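PDB 3QLI: coenzyme A transferase from Yersinia pestis, which probably transfers coenzyme A between acyl-CoA thioesters and free carboxylic acids, as in related acetate and 4-hydroxybutyrate CoA-transferases. Local coordinates for residues Ser149-Asn163 with Arg182-Ile196. Sequence-based numbering, arbitrary orientation.
Sequences SPMDCHGYFSLGVGN and RYMPRVQGEAAAIHI
Phe-157 and Ile-194 face each other as the hydrogen-bonded pair of a short antiparallel ribbon: Phe-157 N gives to Ile-194 O at 2.9 Å, and Ile-194 N returns a bond to Phe-157 O. Bonds from Leu-159 N to Ala-192 O and from Ile-196 N to Gly-155 O extend the pairing at its two ends. On the face carrying Tyr-156 and His-195, the histidine turns its edge to the phenol ring in a T-shaped stack, centroids 5.0 Å apart and planes at 69°. His-195 CB also sits over that ring face as a CH-pi contact, while ND1 is held by Ser-197. Phe-157 lies on the other face, its CE2 3.9 Å from Ile-196 CB, and Tyr-22 of helix 18-25 packs against it.

On the Tyr-156 face, Ser-158 OG, anti to its own backbone N (chi1 172°), reaches the passing 185-187 chain and accepts from Val-187 N at 3.0 Å; it also takes Gly-160 N, closing an ST turn. The bend at chi2 (63°) brings Met-184 SD to 3.5 Å from Val-161 CG2, and that at chi3 sets CE against the same methyl; Val-161 N adds a weak N-H...S bond. Asn-163 ND2 donates to Glu-190 O at 3.1 Å; the acceptor lies nearly in the Asn-163 side-chain amide plane, though the donor is tilted from the Glu-190 carbonyl plane. Ser-167 holds Asn-163 OD1.

Asp-152 OD1 positions the approach to the ribbon, receiving His-154 N and Tyr-156 N from opposite faces of the carboxylate: an Asx turn within a type I turn. The whole is a two-stranded antiparallel beta ribbon, built from excursions following strands 143-148 and 175-180 of the parallel, Rossmann-like sheet in the N-terminal CoA-transferase domain.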
loop_
_atom_site.group_PDB
_atom_site.type_symbol
_atom_site.label_atom_id
_atom_site.label_comp_id
_atom_site.label_asym_id
_atom_site.label_seq_id
_atom_site.Cartn_x
_atom_site.Cartn_y
_atom_site.Cartn_z
ATOM N N SER A 149 7.772 20.511 26.741
ATOM C CA SER A 149 7.177 21.432 27.689
ATOM C C SER A 149 7.983 21.351 28.977
ATOM O O SER A 149 8.787 20.431 29.155
ATOM C CB SER A 149 5.717 21.045 27.951
ATOM O OG SER A 149 5.661 19.736 28.494
ATOM N N PRO A 150 7.787 22.322 29.879
ATOM C CA PRO A 150 8.514 22.319 31.151
ATOM C C PRO A 150 8.216 21.067 31.975
ATOM O O PRO A 150 7.115 20.516 31.890
ATOM C CB PRO A 150 7.975 23.572 31.858
ATOM C CG PRO A 150 7.580 24.481 30.746
ATOM C CD PRO A 150 6.999 23.555 29.693
ATOM N N MET A 151 9.190 20.629 32.762
ATOM C CA MET A 151 9.021 19.477 33.632
ATOM C C MET A 151 7.897 19.750 34.631
ATOM O O MET A 151 7.829 20.838 35.191
ATOM C CB MET A 151 10.318 19.193 34.387
ATOM C CG MET A 151 10.269 17.899 35.173
ATOM S SD MET A 151 11.755 17.530 36.101
ATOM C CE MET A 151 11.590 18.701 37.449
ATOM N N ASP A 152 7.018 18.774 34.849
ATOM C CA ASP A 152 5.942 18.945 35.823
ATOM C C ASP A 152 6.390 18.470 37.202
ATOM O O ASP A 152 7.515 18.020 37.371
ATOM C CB ASP A 152 4.655 18.233 35.380
ATOM C CG ASP A 152 4.795 16.712 35.342
ATOM O OD1 ASP A 152 5.678 16.163 36.043
ATOM O OD2 ASP A 152 4.001 16.064 34.610
ATOM N N CYS A 153 5.512 18.569 38.198
ATOM C CA CYS A 153 5.919 18.241 39.567
ATOM C C CYS A 153 6.173 16.750 39.787
ATOM O O CYS A 153 6.629 16.345 40.860
ATOM C CB CYS A 153 4.888 18.748 40.582
ATOM S SG CYS A 153 3.306 17.867 40.504
ATOM N N HIS A 154 5.881 15.929 38.785
ATOM C CA HIS A 154 6.155 14.490 38.885
ATOM C C HIS A 154 7.420 14.097 38.122
ATOM O O HIS A 154 7.766 12.927 38.074
ATOM C CB HIS A 154 4.963 13.668 38.375
ATOM C CG HIS A 154 3.686 13.960 39.098
ATOM N ND1 HIS A 154 3.364 13.373 40.302
ATOM C CD2 HIS A 154 2.664 14.797 38.803
ATOM C CE1 HIS A 154 2.188 13.821 40.709
ATOM N NE2 HIS A 154 1.741 14.688 39.816
ATOM N N GLY A 155 8.099 15.073 37.522
ATOM C CA GLY A 155 9.332 14.800 36.791
ATOM C C GLY A 155 9.182 14.529 35.300
ATOM O O GLY A 155 10.140 14.117 34.650
ATOM N N TYR A 156 7.997 14.775 34.747
ATOM C CA TYR A 156 7.741 14.498 33.329
ATOM C C TYR A 156 7.775 15.740 32.459
ATOM O O TYR A 156 7.266 16.796 32.845
ATOM C CB TYR A 156 6.371 13.822 33.148
ATOM C CG TYR A 156 6.320 12.409 33.690
ATOM C CD1 TYR A 156 6.560 11.317 32.857
ATOM C CD2 TYR A 156 6.044 12.167 35.035
ATOM C CE1 TYR A 156 6.526 10.016 33.356
ATOM C CE2 TYR A 156 6.001 10.872 35.539
ATOM C CZ TYR A 156 6.250 9.806 34.697
ATOM O OH TYR A 156 6.219 8.523 35.189
ATOM N N PHE A 157 8.369 15.587 31.278
ATOM C CA PHE A 157 8.273 16.569 30.203
ATOM C C PHE A 157 7.285 16.033 29.178
ATOM O O PHE A 157 7.123 14.822 29.050
ATOM C CB PHE A 157 9.620 16.702 29.485
ATOM C CG PHE A 157 10.763 17.059 30.378
ATOM C CD1 PHE A 157 11.126 18.383 30.560
ATOM C CD2 PHE A 157 11.510 16.066 31.002
ATOM C CE1 PHE A 157 12.205 18.722 31.362
ATOM C CE2 PHE A 157 12.584 16.399 31.813
ATOM C CZ PHE A 157 12.933 17.738 31.990
ATOM N N SER A 158 6.652 16.912 28.416
ATOM C CA SER A 158 5.806 16.450 27.327
ATOM C C SER A 158 6.430 16.749 25.967
ATOM O O SER A 158 6.985 17.829 25.758
ATOM C CB SER A 158 4.432 17.140 27.407
ATOM O OG SER A 158 3.654 16.862 26.263
ATOM N N LEU A 159 6.299 15.804 25.033
ATOM C CA LEU A 159 6.644 16.048 23.629
ATOM C C LEU A 159 5.703 17.054 22.928
ATOM O O LEU A 159 5.963 17.487 21.796
ATOM C CB LEU A 159 6.640 14.726 22.853
ATOM C CG LEU A 159 7.690 13.707 23.304
ATOM C CD1 LEU A 159 7.523 12.432 22.496
ATOM C CD2 LEU A 159 9.096 14.275 23.139
ATOM N N GLY A 160 4.604 17.414 23.578
ATOM C CA GLY A 160 3.774 18.498 23.074
ATOM C C GLY A 160 3.194 18.267 21.689
ATOM O O GLY A 160 2.363 17.375 21.501
ATOM N N VAL A 161 3.606 19.093 20.734
ATOM C CA VAL A 161 3.120 19.029 19.358
ATOM C C VAL A 161 3.498 17.742 18.634
ATOM O O VAL A 161 2.855 17.356 17.662
ATOM C CB VAL A 161 3.586 20.237 18.521
ATOM C CG1 VAL A 161 2.858 21.494 18.959
ATOM C CG2 VAL A 161 5.087 20.413 18.629
ATOM N N GLY A 162 4.565 17.101 19.086
ATOM C CA GLY A 162 5.016 15.891 18.434
ATOM C C GLY A 162 4.955 14.575 19.181
ATOM O O GLY A 162 5.324 14.477 20.347
ATOM N N ASN A 163 4.463 13.558 18.485
ATOM C CA ASN A 163 4.428 12.195 18.980
ATOM C C ASN A 163 5.128 11.453 17.857
ATOM O O ASN A 163 6.320 11.166 17.944
ATOM C CB ASN A 163 3.005 11.690 19.193
ATOM C CG ASN A 163 2.957 10.447 20.067
ATOM O OD1 ASN A 163 3.606 9.448 19.770
ATOM N ND2 ASN A 163 2.191 10.508 21.150
ATOM N N ARG A 182 8.606 26.978 27.423
ATOM C CA ARG A 182 7.298 27.169 28.055
ATOM C C ARG A 182 6.211 27.399 27.009
ATOM O O ARG A 182 5.018 27.283 27.305
ATOM C CB ARG A 182 7.328 28.307 29.085
ATOM C CG ARG A 182 7.614 29.664 28.489
ATOM C CD ARG A 182 7.434 30.795 29.510
ATOM N NE ARG A 182 7.269 32.071 28.820
ATOM C CZ ARG A 182 8.254 32.937 28.592
ATOM N NH1 ARG A 182 9.483 32.682 29.025
ATOM N NH2 ARG A 182 8.003 34.068 27.940
ATOM N N TYR A 183 6.615 27.707 25.779
ATOM C CA TYR A 183 5.640 27.844 24.691
ATOM C C TYR A 183 5.180 26.496 24.128
ATOM O O TYR A 183 4.218 26.438 23.362
ATOM C CB TYR A 183 6.183 28.717 23.561
ATOM C CG TYR A 183 6.317 30.172 23.936
ATOM C CD1 TYR A 183 5.290 31.070 23.681
ATOM C CD2 TYR A 183 7.468 30.647 24.550
ATOM C CE1 TYR A 183 5.404 32.407 24.024
ATOM C CE2 TYR A 183 7.590 31.985 24.902
ATOM C CZ TYR A 183 6.559 32.858 24.633
ATOM O OH TYR A 183 6.677 34.186 24.982
ATOM N N MET A 184 5.858 25.415 24.500
ATOM C CA MET A 184 5.446 24.083 24.043
ATOM C C MET A 184 4.315 23.573 24.936
ATOM O O MET A 184 4.489 23.445 26.139
ATOM C CB MET A 184 6.624 23.095 24.082
ATOM C CG MET A 184 6.254 21.701 23.568
ATOM S SD MET A 184 5.769 21.655 21.835
ATOM C CE MET A 184 7.363 21.678 21.018
ATOM N N PRO A 185 3.143 23.295 24.355
ATOM C CA PRO A 185 2.035 22.823 25.195
ATOM C C PRO A 185 2.304 21.462 25.849
ATOM O O PRO A 185 3.002 20.614 25.279
ATOM C CB PRO A 185 0.867 22.713 24.207
ATOM C CG PRO A 185 1.538 22.545 22.849
ATOM C CD PRO A 185 2.749 23.441 22.944
ATOM N N ARG A 186 1.747 21.277 27.042
ATOM C CA ARG A 186 1.782 20.000 27.736
ATOM C C ARG A 186 0.635 19.154 27.210
ATOM O O ARG A 186 -0.521 19.331 27.606
ATOM C CB ARG A 186 1.645 20.213 29.245
ATOM C CG ARG A 186 1.776 18.944 30.065
ATOM C CD ARG A 186 1.697 19.233 31.562
ATOM N NE ARG A 186 2.949 19.738 32.123
ATOM C CZ ARG A 186 3.347 21.009 32.086
ATOM N NH1 ARG A 186 2.597 21.932 31.491
ATOM N NH2 ARG A 186 4.504 21.361 32.647
ATOM N N VAL A 187 0.958 18.242 26.305
ATOM C CA VAL A 187 -0.057 17.455 25.614
ATOM C C VAL A 187 -0.146 16.048 26.179
ATOM O O VAL A 187 0.878 15.424 26.431
ATOM C CB VAL A 187 0.257 17.403 24.109
ATOM C CG1 VAL A 187 -0.646 16.401 23.403
ATOM C CG2 VAL A 187 0.114 18.807 23.507
ATOM N N GLN A 188 -1.366 15.557 26.394
ATOM C CA GLN A 188 -1.557 14.184 26.855
ATOM C C GLN A 188 -1.522 13.237 25.666
ATOM O O GLN A 188 -2.013 13.563 24.576
ATOM C CB GLN A 188 -2.899 14.036 27.588
ATOM C CG GLN A 188 -2.979 14.864 28.875
ATOM C CD GLN A 188 -4.381 14.918 29.473
ATOM O OE1 GLN A 188 -5.269 14.154 29.085
ATOM N NE2 GLN A 188 -4.582 15.836 30.419
ATOM N N GLY A 189 -0.959 12.058 25.871
ATOM C CA GLY A 189 -0.914 11.088 24.795
ATOM C C GLY A 189 -0.164 9.831 25.156
ATOM O O GLY A 189 0.423 9.729 26.235
ATOM N N GLU A 190 -0.179 8.872 24.241
ATOM C CA GLU A 190 0.515 7.617 24.470
ATOM C C GLU A 190 2.004 7.847 24.324
ATOM O O GLU A 190 2.471 8.206 23.231
ATOM C CB GLU A 190 0.066 6.548 23.479
ATOM C CG GLU A 190 0.904 5.277 23.587
ATOM C CD GLU A 190 0.499 4.198 22.604
ATOM O OE1 GLU A 190 -0.281 4.480 21.660
ATOM O OE2 GLU A 190 0.968 3.056 22.783
ATOM N N ALA A 191 2.730 7.653 25.429
ATOM C CA ALA A 191 4.176 7.855 25.476
ATOM C C ALA A 191 4.551 9.307 25.168
ATOM O O ALA A 191 5.697 9.603 24.797
ATOM C CB ALA A 191 4.888 6.885 24.518
ATOM N N ALA A 192 3.594 10.215 25.331
ATOM C CA ALA A 192 3.856 11.636 25.077
ATOM C C ALA A 192 4.657 12.257 26.213
ATOM O O ALA A 192 5.365 13.233 26.010
ATOM C CB ALA A 192 2.561 12.405 24.869
ATOM N N ALA A 193 4.526 11.690 27.406
ATOM C CA ALA A 193 5.239 12.187 28.579
ATOM C C ALA A 193 6.521 11.391 28.822
ATOM O O ALA A 193 6.510 10.159 28.794
ATOM C CB ALA A 193 4.329 12.116 29.809
ATOM N N ILE A 194 7.631 12.082 29.049
ATOM C CA ILE A 194 8.893 11.387 29.297
ATOM C C ILE A 194 9.464 11.812 30.633
ATOM O O ILE A 194 9.620 13.008 30.880
ATOM C CB ILE A 194 9.971 11.736 28.250
ATOM C CG1 ILE A 194 9.374 11.872 26.847
ATOM C CG2 ILE A 194 11.129 10.718 28.321
ATOM C CD1 ILE A 194 8.827 10.599 26.291
ATOM N N HIS A 195 9.801 10.848 31.478
ATOM C CA HIS A 195 10.331 11.159 32.797
ATOM C C HIS A 195 11.777 11.660 32.736
ATOM O O HIS A 195 12.554 11.231 31.890
ATOM C CB HIS A 195 10.246 9.931 33.702
ATOM C CG HIS A 195 10.490 10.238 35.142
ATOM N ND1 HIS A 195 11.677 9.940 35.774
ATOM C CD2 HIS A 195 9.706 10.839 36.069
ATOM C CE1 HIS A 195 11.607 10.326 37.037
ATOM N NE2 HIS A 195 10.423 10.873 37.240
ATOM N N ILE A 196 12.143 12.552 33.656
ATOM C CA ILE A 196 13.501 13.104 33.674
ATOM C C ILE A 196 14.577 12.007 33.773
ATOM O O ILE A 196 15.697 12.172 33.276
ATOM C CB ILE A 196 13.656 14.155 34.807
ATOM C CG1 ILE A 196 15.048 14.790 34.761
ATOM C CG2 ILE A 196 13.387 13.516 36.160
ATOM C CD1 ILE A 196 15.173 16.047 35.585
#